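Local coordinates for protein glycinin (Glycine max, PDB 1OD5) that probably serves as a seed storage protein, assembling into hexamers laid down as a nutrient reservoir and source of sulfur-containing amino acids, at residues A[64-69]-A[142-147]; A[86-91]-A[108-113]; A[386-391]-A[443-448]. All blocks are in the same frame, centred on the assembly; numbering follows the deposited sequence.

Contact 1 (A[64-69]-A[142-147])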
loop_
_atom_site.group_PDB
_atom_site.type_symbol
_atom_site.label_atom_id
_atom_site.label_comp_id
_atom_site.label_asym_id
_atom_site.label_seq_id
_atom_site.Cartn_x
_atom_site.Cartn_y
_atom_site.Cartn_z
ATOM N N TYR A 64 -2.307 -20.859 -12.665
ATOM C CA TYR A 64 -1.487 -20.643 -11.475
ATOM C C TYR A 64 -0.109 -20.204 -11.924
ATOM O O TYR A 64 0.239 -20.412 -13.088
ATOM C CB TYR A 64 -1.367 -21.949 -10.642
ATOM C CG TYR A 64 -1.175 -23.223 -11.468
ATOM C CD1 TYR A 64 -2.285 -24.037 -11.751
ATOM C CD2 TYR A 64 0.075 -23.536 -11.997
ATOM C CE1 TYR A 64 -2.153 -25.147 -12.569
ATOM C CE2 TYR A 64 0.215 -24.642 -12.820
ATOM C CZ TYR A 64 -0.903 -25.421 -13.099
ATOM O OH TYR A 64 -0.756 -26.447 -13.989
ATOM N N PRO A 65 0.740 -19.621 -11.085
ATOM C CA PRO A 65 2.101 -19.248 -11.449
ATOM C C PRO A 65 3.067 -20.381 -11.365
ATOM O O PRO A 65 2.869 -21.265 -10.534
ATOM C CB PRO A 65 2.484 -18.158 -10.489
ATOM C CG PRO A 65 1.738 -18.583 -9.251
ATOM C CD PRO A 65 0.402 -19.128 -9.761
ATOM N N GLN A 66 4.079 -20.383 -12.226
ATOM C CA GLN A 66 5.082 -21.413 -12.123
ATOM C C GLN A 66 6.440 -20.754 -12.124
ATOM O O GLN A 66 6.669 -19.758 -12.795
ATOM C CB GLN A 66 4.968 -22.458 -13.269
ATOM C CG GLN A 66 4.699 -22.028 -14.656
ATOM C CD GLN A 66 4.326 -23.134 -15.634
ATOM O OE1 GLN A 66 3.368 -22.976 -16.390
ATOM N NE2 GLN A 66 5.090 -24.219 -15.732
ATOM N N MET A 67 7.307 -21.244 -11.248
ATOM C CA MET A 67 8.665 -20.752 -11.119
ATOM C C MET A 67 9.509 -21.842 -11.722
ATOM O O MET A 67 9.448 -22.994 -11.321
ATOM C CB MET A 67 9.050 -20.549 -9.674
ATOM C CG MET A 67 10.469 -20.049 -9.535
ATOM S SD MET A 67 10.742 -19.522 -7.857
ATOM C CE MET A 67 9.953 -17.983 -8.095
ATOM N N ILE A 68 10.393 -21.463 -12.632
ATOM C CA ILE A 68 11.207 -22.383 -13.366
ATOM C C ILE A 68 12.702 -22.214 -13.245
ATOM O O ILE A 68 13.143 -21.113 -13.534
ATOM C CB ILE A 68 10.806 -22.261 -14.851
ATOM C CG1 ILE A 68 9.299 -22.302 -15.018
ATOM C CG2 ILE A 68 11.510 -23.373 -15.643
ATOM C CD1 ILE A 68 8.830 -22.312 -16.471
ATOM N N ILE A 69 13.548 -23.150 -12.825
ATOM C CA ILE A 69 14.960 -22.858 -12.861
ATOM C C ILE A 69 15.524 -23.603 -14.069
ATOM O O ILE A 69 15.193 -24.757 -14.293
ATOM C CB ILE A 69 15.663 -23.284 -11.547
ATOM C CG1 ILE A 69 17.145 -22.898 -11.708
ATOM C CG2 ILE A 69 15.485 -24.772 -11.245
ATOM C CD1 ILE A 69 18.034 -23.034 -10.481
ATOM N N ALA A 142 14.904 -27.812 -17.736
ATOM C CA ALA A 142 14.337 -26.905 -16.781
ATOM C C ALA A 142 13.346 -27.602 -15.873
ATOM O O ALA A 142 12.563 -28.429 -16.310
ATOM C CB ALA A 142 13.624 -25.777 -17.521
ATOM N N ILE A 143 13.356 -27.327 -14.585
ATOM C CA ILE A 143 12.403 -27.952 -13.718
ATOM C C ILE A 143 11.508 -26.787 -13.280
ATOM O O ILE A 143 11.929 -25.688 -12.920
ATOM C CB ILE A 143 13.180 -28.745 -12.550
ATOM C CG1 ILE A 143 13.337 -27.947 -11.320
ATOM C CG2 ILE A 143 14.576 -29.177 -13.017
ATOM C CD1 ILE A 143 12.228 -28.299 -10.322
ATOM N N SER A 144 10.213 -27.022 -13.357
ATOM C CA SER A 144 9.183 -26.069 -13.049
ATOM C C SER A 144 8.332 -26.421 -11.862
ATOM O O SER A 144 7.825 -27.526 -11.830
ATOM C CB SER A 144 8.371 -25.969 -14.273
ATOM O OG SER A 144 7.257 -25.119 -14.137
ATOM N N LEU A 145 8.134 -25.523 -10.896
ATOM C CA LEU A 145 7.320 -25.727 -9.723
ATOM C C LEU A 145 5.975 -25.186 -10.118
ATOM O O LEU A 145 5.864 -23.989 -10.322
ATOM C CB LEU A 145 7.912 -24.932 -8.603
ATOM C CG LEU A 145 7.484 -24.927 -7.122
ATOM C CD1 LEU A 145 6.132 -24.259 -6.935
ATOM C CD2 LEU A 145 7.526 -26.355 -6.621
ATOM N N LEU A 146 4.933 -25.999 -10.261
ATOM C CA LEU A 146 3.616 -25.535 -10.631
ATOM C C LEU A 146 2.935 -25.301 -9.303
ATOM O O LEU A 146 2.730 -26.235 -8.543
ATOM C CB LEU A 146 2.884 -26.608 -11.429
ATOM C CG LEU A 146 3.587 -27.469 -12.489
ATOM C CD1 LEU A 146 2.523 -28.160 -13.307
ATOM C CD2 LEU A 146 4.387 -26.644 -13.446
ATOM N N ASP A 147 2.580 -24.079 -8.944
ATOM C CA ASP A 147 1.969 -23.825 -7.645
ATOM C C ASP A 147 0.462 -23.835 -7.732
ATOM O O ASP A 147 -0.207 -22.812 -7.699
ATOM C CB ASP A 147 2.540 -22.502 -7.180
ATOM C CG ASP A 147 2.179 -22.077 -5.783
ATOM O OD1 ASP A 147 1.946 -22.912 -4.901
ATOM O OD2 ASP A 147 2.132 -20.867 -5.609
#
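The carbonyl O of Met67 takes the shortest bond between the strands: Leu145 N lies 2.9 Å from it with an almost straight N-H...O angle (175°), and Ser144 CA adds a CA-H...O contact to the same Met67 O at 3.5 Å. Met67 N returns a bond to Leu145 O at 3.2 Å, closing a hydrogen-bonded antiparallel pair. Ile69 and Ile143 repeat it further along, and Asp147 N bonds to Pro65 O just beyond the paired strands. On the face of Met67 and Leu145, Ile69 CG1 is anti to the backbone N (chi1 -179°), which leaves CG2 to lie alongside Ile143 CG1 at 3.8 Å. Strand 437-444 of the second cupin domain covers this face. On the other face, Ile68 puts CG2 against Ala142 CB (3.7 Å) and CG1 against Ser144 OG (3.6 Å), close to the bound carbonate. At the end of the ladder the Tyr64 ring slants across Leu146, CE2 to CB 3.6 Å, while Asp147 turns its carboxylate to Asn150. With strand 120-124 flanking one side and strand 45-51 the other, this wholly buried pair forms the middle of a sheet in the jelly-roll barrel of the first cupin domain.

Contact 2 (A[86-91]-A[108-113])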
loop_
_atom_site.group_PDB
_atom_site.type_symbol
_atom_site.label_atom_id
_atom_site.label_comp_id
_atom_site.label_asym_id
_atom_site.label_seq_id
_atom_site.Cartn_x
_atom_site.Cartn_y
_atom_site.Cartn_z
ATOM N N GLU A 86 3.170 -4.187 -29.544
ATOM C CA GLU A 86 4.227 -4.981 -30.176
ATOM C C GLU A 86 5.438 -4.077 -30.420
ATOM O O GLU A 86 5.628 -3.561 -31.529
ATOM C CB GLU A 86 3.742 -5.547 -31.533
ATOM C CG GLU A 86 2.766 -6.717 -31.559
ATOM C CD GLU A 86 1.604 -6.649 -30.584
ATOM O OE1 GLU A 86 0.583 -6.034 -30.884
ATOM O OE2 GLU A 86 1.735 -7.233 -29.517
ATOM N N THR A 87 6.308 -3.976 -29.404
ATOM C CA THR A 87 7.455 -3.103 -29.493
ATOM C C THR A 87 8.687 -3.593 -30.234
ATOM O O THR A 87 9.697 -2.885 -30.301
ATOM C CB THR A 87 7.818 -2.641 -28.043
ATOM O OG1 THR A 87 8.218 -3.754 -27.299
ATOM C CG2 THR A 87 6.655 -1.961 -27.350
ATOM N N PHE A 88 8.704 -4.822 -30.749
ATOM C CA PHE A 88 9.867 -5.250 -31.516
ATOM C C PHE A 88 9.313 -5.233 -32.922
ATOM O O PHE A 88 8.196 -5.709 -33.143
ATOM C CB PHE A 88 10.311 -6.635 -31.127
ATOM C CG PHE A 88 11.307 -6.704 -29.977
ATOM C CD1 PHE A 88 11.249 -5.853 -28.895
ATOM C CD2 PHE A 88 12.299 -7.658 -30.035
ATOM C CE1 PHE A 88 12.179 -5.949 -27.866
ATOM C CE2 PHE A 88 13.230 -7.761 -29.015
ATOM C CZ PHE A 88 13.179 -6.905 -27.920
ATOM N N GLU A 89 9.959 -4.604 -33.901
ATOM C CA GLU A 89 9.390 -4.603 -35.229
ATOM C C GLU A 89 10.456 -4.604 -36.275
ATOM O O GLU A 89 11.563 -4.158 -36.026
ATOM C CB GLU A 89 8.486 -3.415 -35.435
ATOM C CG GLU A 89 9.068 -2.048 -35.218
ATOM C CD GLU A 89 8.146 -1.011 -35.833
ATOM O OE1 GLU A 89 7.268 -0.499 -35.141
ATOM O OE2 GLU A 89 8.301 -0.748 -37.028
ATOM N N LYS A 90 10.121 -5.153 -37.433
ATOM C CA LYS A 90 11.066 -5.265 -38.520
ATOM C C LYS A 90 10.399 -4.726 -39.760
ATOM O O LYS A 90 9.407 -5.309 -40.192
ATOM C CB LYS A 90 11.432 -6.705 -38.759
ATOM C CG LYS A 90 12.682 -6.779 -39.584
ATOM C CD LYS A 90 13.035 -8.228 -39.808
ATOM C CE LYS A 90 14.465 -8.392 -40.324
ATOM N NZ LYS A 90 15.462 -8.283 -39.259
ATOM N N PRO A 91 10.874 -3.628 -40.365
ATOM C CA PRO A 91 10.426 -3.180 -41.673
ATOM C C PRO A 91 11.135 -3.967 -42.761
ATOM O O PRO A 91 10.438 -4.302 -43.719
ATOM C CB PRO A 91 10.735 -1.697 -41.662
ATOM C CG PRO A 91 10.818 -1.379 -40.174
ATOM C CD PRO A 91 11.643 -2.570 -39.712
ATOM N N ASP A 108 7.565 -8.245 -39.826
ATOM C CA ASP A 108 6.896 -8.712 -38.648
ATOM C C ASP A 108 7.026 -7.775 -37.447
ATOM O O ASP A 108 7.834 -6.845 -37.463
ATOM C CB ASP A 108 7.488 -10.071 -38.337
ATOM C CG ASP A 108 6.616 -10.853 -37.372
ATOM O OD1 ASP A 108 7.138 -11.383 -36.406
ATOM O OD2 ASP A 108 5.404 -10.909 -37.565
ATOM N N SER A 109 6.150 -7.979 -36.448
ATOM C CA SER A 109 6.207 -7.229 -35.208
ATOM C C SER A 109 5.648 -8.160 -34.163
ATOM O O SER A 109 4.793 -8.976 -34.460
ATOM C CB SER A 109 5.368 -5.977 -35.229
ATOM O OG SER A 109 3.979 -6.222 -35.201
ATOM N N HIS A 110 6.178 -8.084 -32.961
ATOM C CA HIS A 110 5.750 -8.913 -31.848
ATOM C C HIS A 110 6.219 -8.343 -30.529
ATOM O O HIS A 110 7.017 -7.399 -30.535
ATOM C CB HIS A 110 6.330 -10.308 -31.942
ATOM C CG HIS A 110 7.832 -10.437 -32.067
ATOM N ND1 HIS A 110 8.728 -10.465 -31.114
ATOM C CD2 HIS A 110 8.479 -10.667 -33.254
ATOM C CE1 HIS A 110 9.891 -10.706 -31.644
ATOM N NE2 HIS A 110 9.728 -10.830 -32.936
ATOM N N GLN A 111 5.838 -8.942 -29.405
ATOM C CA GLN A 111 6.278 -8.434 -28.121
ATOM C C GLN A 111 7.716 -8.777 -27.787
ATOM O O GLN A 111 8.369 -9.540 -28.487
ATOM C CB GLN A 111 5.351 -8.941 -27.013
ATOM C CG GLN A 111 4.011 -8.262 -27.186
ATOM C CD GLN A 111 2.999 -8.584 -26.123
ATOM O OE1 GLN A 111 3.343 -9.095 -25.078
ATOM N NE2 GLN A 111 1.735 -8.281 -26.356
ATOM N N LYS A 112 8.267 -8.197 -26.715
ATOM C CA LYS A 112 9.651 -8.412 -26.301
ATOM C C LYS A 112 10.089 -9.874 -26.186
ATOM O O LYS A 112 9.322 -10.710 -25.716
ATOM C CB LYS A 112 9.822 -7.675 -24.956
ATOM C CG LYS A 112 11.195 -7.888 -24.341
ATOM C CD LYS A 112 11.357 -7.267 -22.968
ATOM C CE LYS A 112 12.809 -7.623 -22.603
ATOM N NZ LYS A 112 13.209 -6.932 -21.391
ATOM N N ILE A 113 11.297 -10.216 -26.657
ATOM C CA ILE A 113 11.840 -11.570 -26.575
ATOM C C ILE A 113 12.805 -11.508 -25.406
ATOM O O ILE A 113 13.603 -10.569 -25.340
ATOM C CB ILE A 113 12.641 -11.961 -27.857
ATOM C CG1 ILE A 113 11.700 -11.990 -29.023
ATOM C CG2 ILE A 113 13.326 -13.319 -27.722
ATOM C CD1 ILE A 113 10.642 -13.086 -28.927
HETATM O O HOH W 1 -0.598 -7.644 -28.276
HETATM O O HOH W 2 6.840 -5.989 -25.674
#
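Lys112 CA sits over one face of the Phe88 ring, 4.0 Å from its centroid and 18° off the normal, a CH-pi contact. Ile113 N lies over the same face, so the ring rests on backbone as much as on side chains. The Phe88 CB, in turn, lies over one face of the His110 imidazole, toward its rim. Phe88 N bonds to His110 O and His110 N to Phe88 O, both at 3.1 Å, and Lys90 N reaches Asp108 O at 2.8 Å. Between them Glu89 and Ser109 form a non-hydrogen-bonded pair. These are the two arms of a beta hairpin whose connection is largely unmodelled. At its other end Glu86 and Gln111 cross with carboxylate and amide nearly coplanar, but the bond from Gln111 NE2 to Glu86 OE2 is weak at 3.3 Å. A water accepts from Lys112 N at 2.8 Å and donates to Thr87 OG1, bridging the arms beyond the last backbone pair.

The second shell fixes the polar ends. His110, its CG placed between the backbone N and carbonyl carbon (chi1 55°), sends ND1 to Gln111 O at 2.8 Å while NE2 receives Ile246 N; Gln111 OE1 takes Phe81 N. Two neighbouring subunits close in. Asp341 of one pairs with Lys112 NZ and also meets Thr87, and Ser486 and Gly487 of that subunit bond to Glu89 OE1; Ser463 and Lys481 of another approach Asp108 and Ser109. A histidine donating through ND1 and accepting at NE2 is probably neutral. Glu89, Asp108 and Lys112 find their stronger polar partners on other subunits, so the chemistry is that of a hairpin built into the hexamer interfaces.

Contact 3 (A[386-391]-A[443-448])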
loop_
_atom_site.group_PDB
_atom_site.type_symbol
_atom_site.label_atom_id
_atom_site.label_comp_id
_atom_site.label_asym_id
_atom_site.label_seq_id
_atom_site.Cartn_x
_atom_site.Cartn_y
_atom_site.Cartn_z
ATOM N N ASN A 386 7.634 -19.025 7.523
ATOM C CA ASN A 386 6.400 -18.764 6.819
ATOM C C ASN A 386 6.174 -19.437 5.487
ATOM O O ASN A 386 5.349 -18.978 4.694
ATOM C CB ASN A 386 6.338 -17.234 6.681
ATOM C CG ASN A 386 7.399 -16.625 5.766
ATOM O OD1 ASN A 386 7.243 -15.546 5.212
ATOM N ND2 ASN A 386 8.536 -17.242 5.536
ATOM N N ALA A 387 6.887 -20.506 5.178
ATOM C CA ALA A 387 6.654 -21.123 3.888
ATOM C C ALA A 387 7.075 -22.568 3.768
ATOM O O ALA A 387 8.010 -23.008 4.415
ATOM C CB ALA A 387 7.394 -20.369 2.819
ATOM N N ASN A 388 6.360 -23.309 2.920
ATOM C CA ASN A 388 6.721 -24.697 2.660
ATOM C C ASN A 388 7.770 -24.581 1.564
ATOM O O ASN A 388 7.805 -23.619 0.800
ATOM C CB ASN A 388 5.537 -25.557 2.106
ATOM C CG ASN A 388 4.410 -25.866 3.099
ATOM O OD1 ASN A 388 4.670 -26.126 4.267
ATOM N ND2 ASN A 388 3.133 -25.815 2.715
ATOM N N SER A 389 8.669 -25.543 1.499
ATOM C CA SER A 389 9.678 -25.550 0.458
ATOM C C SER A 389 9.878 -26.913 -0.172
ATOM O O SER A 389 9.522 -27.967 0.373
ATOM C CB SER A 389 11.007 -25.085 0.968
ATOM O OG SER A 389 11.173 -25.050 2.363
ATOM N N VAL A 390 10.399 -26.835 -1.388
ATOM C CA VAL A 390 10.692 -27.955 -2.243
ATOM C C VAL A 390 12.112 -27.826 -2.769
ATOM O O VAL A 390 12.439 -26.929 -3.538
ATOM C CB VAL A 390 9.701 -27.991 -3.432
ATOM C CG1 VAL A 390 10.040 -29.093 -4.408
ATOM C CG2 VAL A 390 8.312 -28.276 -2.914
ATOM N N ILE A 391 12.960 -28.730 -2.312
ATOM C CA ILE A 391 14.359 -28.839 -2.677
ATOM C C ILE A 391 14.467 -29.716 -3.921
ATOM O O ILE A 391 13.750 -30.702 -4.052
ATOM C CB ILE A 391 15.129 -29.487 -1.491
ATOM C CG1 ILE A 391 15.214 -28.563 -0.308
ATOM C CG2 ILE A 391 16.532 -29.850 -1.925
ATOM C CD1 ILE A 391 15.805 -29.261 0.935
ATOM N N PHE A 443 12.528 -24.066 -3.787
ATOM C CA PHE A 443 11.453 -23.157 -4.121
ATOM C C PHE A 443 10.687 -23.016 -2.824
ATOM O O PHE A 443 10.605 -23.966 -2.056
ATOM C CB PHE A 443 10.543 -23.745 -5.140
ATOM C CG PHE A 443 11.242 -24.212 -6.390
ATOM C CD1 PHE A 443 11.739 -25.516 -6.465
ATOM C CD2 PHE A 443 11.341 -23.350 -7.478
ATOM C CE1 PHE A 443 12.334 -25.955 -7.643
ATOM C CE2 PHE A 443 11.936 -23.794 -8.652
ATOM C CZ PHE A 443 12.431 -25.094 -8.734
ATOM N N LYS A 444 10.100 -21.859 -2.513
ATOM C CA LYS A 444 9.367 -21.618 -1.273
ATOM C C LYS A 444 8.034 -20.970 -1.595
ATOM O O LYS A 444 7.937 -20.140 -2.497
ATOM C CB LYS A 444 10.239 -20.735 -0.385
ATOM C CG LYS A 444 11.420 -21.522 0.166
ATOM C CD LYS A 444 12.712 -20.801 0.445
ATOM C CE LYS A 444 12.978 -21.002 1.894
ATOM N NZ LYS A 444 14.380 -20.932 2.280
ATOM N N THR A 445 6.962 -21.318 -0.889
ATOM C CA THR A 445 5.669 -20.743 -1.203
ATOM C C THR A 445 5.256 -19.481 -0.455
ATOM O O THR A 445 4.200 -19.377 0.157
ATOM C CB THR A 445 4.576 -21.892 -1.074
ATOM O OG1 THR A 445 4.747 -22.524 0.187
ATOM C CG2 THR A 445 4.681 -22.928 -2.180
ATOM N N HIS A 446 6.152 -18.498 -0.481
ATOM C CA HIS A 446 5.897 -17.184 0.095
ATOM C C HIS A 446 6.719 -16.211 -0.754
ATOM O O HIS A 446 7.813 -16.572 -1.197
ATOM C CB HIS A 446 6.347 -17.072 1.515
ATOM C CG HIS A 446 5.752 -15.806 2.140
ATOM N ND1 HIS A 446 6.205 -14.547 2.150
ATOM C CD2 HIS A 446 4.553 -15.807 2.810
ATOM C CE1 HIS A 446 5.329 -13.810 2.791
ATOM N NE2 HIS A 446 4.347 -14.578 3.181
ATOM N N HIS A 447 6.273 -14.966 -1.018
ATOM C CA HIS A 447 7.039 -14.041 -1.856
ATOM C C HIS A 447 8.328 -13.495 -1.250
ATOM O O HIS A 447 9.234 -13.015 -1.932
ATOM C CB HIS A 447 6.121 -12.886 -2.251
ATOM C CG HIS A 447 5.830 -11.880 -1.148
ATOM N ND1 HIS A 447 6.572 -10.828 -0.790
ATOM C CD2 HIS A 447 4.741 -11.938 -0.319
ATOM C CE1 HIS A 447 5.978 -10.252 0.231
ATOM N NE2 HIS A 447 4.883 -10.925 0.503
ATOM N N ASN A 448 8.337 -13.570 0.073
ATOM C CA ASN A 448 9.443 -13.144 0.872
ATOM C C ASN A 448 9.552 -14.133 2.035
ATOM O O ASN A 448 9.176 -13.862 3.175
ATOM C CB ASN A 448 9.150 -11.736 1.333
ATOM C CG ASN A 448 10.397 -11.081 1.860
ATOM O OD1 ASN A 448 11.496 -11.631 1.852
ATOM N ND2 ASN A 448 10.233 -9.867 2.344
HETATM O O HOH W 3 2.215 -24.008 0.313
#
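Val390 and Phe443 form the hydrogen-bonded antiparallel pair where two neighbouring strands of the second cupin domain's jelly-roll barrel meet. Backbone bonds come first: Val390 N gives to Phe443 O at 3.0 Å and Phe443 N to Val390 O at 2.9 Å, then Thr445 N reaches Asn388 O at 3.0 Å. Here the second strand breaks off, for Thr445 is the centre of an inverse gamma turn. Ser389 and Lys444 are a non-hydrogen-bonded pair, with Ser389 CB against Lys444 CG; Lys444 then leads away, and its NZ bonds to Gln369.

Among polar side chains, Thr445 OG1 lies between the backbone N and carbonyl carbon (chi1 51°), which turns it back to accept Asn388 N at 3.3 Å. A water links Thr445 OG1 to Asn388 ND2, and Gln154 of a neighbouring subunit bonds to Asn388 ND2 as well, while Gln425 gives its backbone N to Asn388 OD1.

Flat and apolar groups make up the rest. Phe443 offers a ring edge to its partner's carbonyl, CD1 to Val390 O 3.3 Å. Ala387 CB touches His446 CB at 3.7 Å, and the outer end of the Asn386 amide reaches over one face of the His446 imidazole, the two planes 38° apart. That ring is held from its own segment too: Asn448 N donates to His446 ND1 at 3.1 Å.

How the contacts relate
Contacts 1 and 3 belong to the core, contact 2 to the periphery. Contacts 1 and 3 join equivalent neighbouring strands of the two cupin domains, and their centres are only 12 Å apart because the barrels pack together there: Phe443 of contact 3 meets contact 1 through its CE1, 3.6 Å from Ile143 CD1, and through CB near Leu145 CG. Contact 1 is touched by no other subunit and relies on backbone bonds and aliphatic packing. Contact 3, where its strands give way to loop and turn, adds water, polar side chains and a neighbouring subunit. Contact 2 lies in the same cupin range as contact 1, centres about 27 Å apart, yet several of its charged groups pair with other subunits.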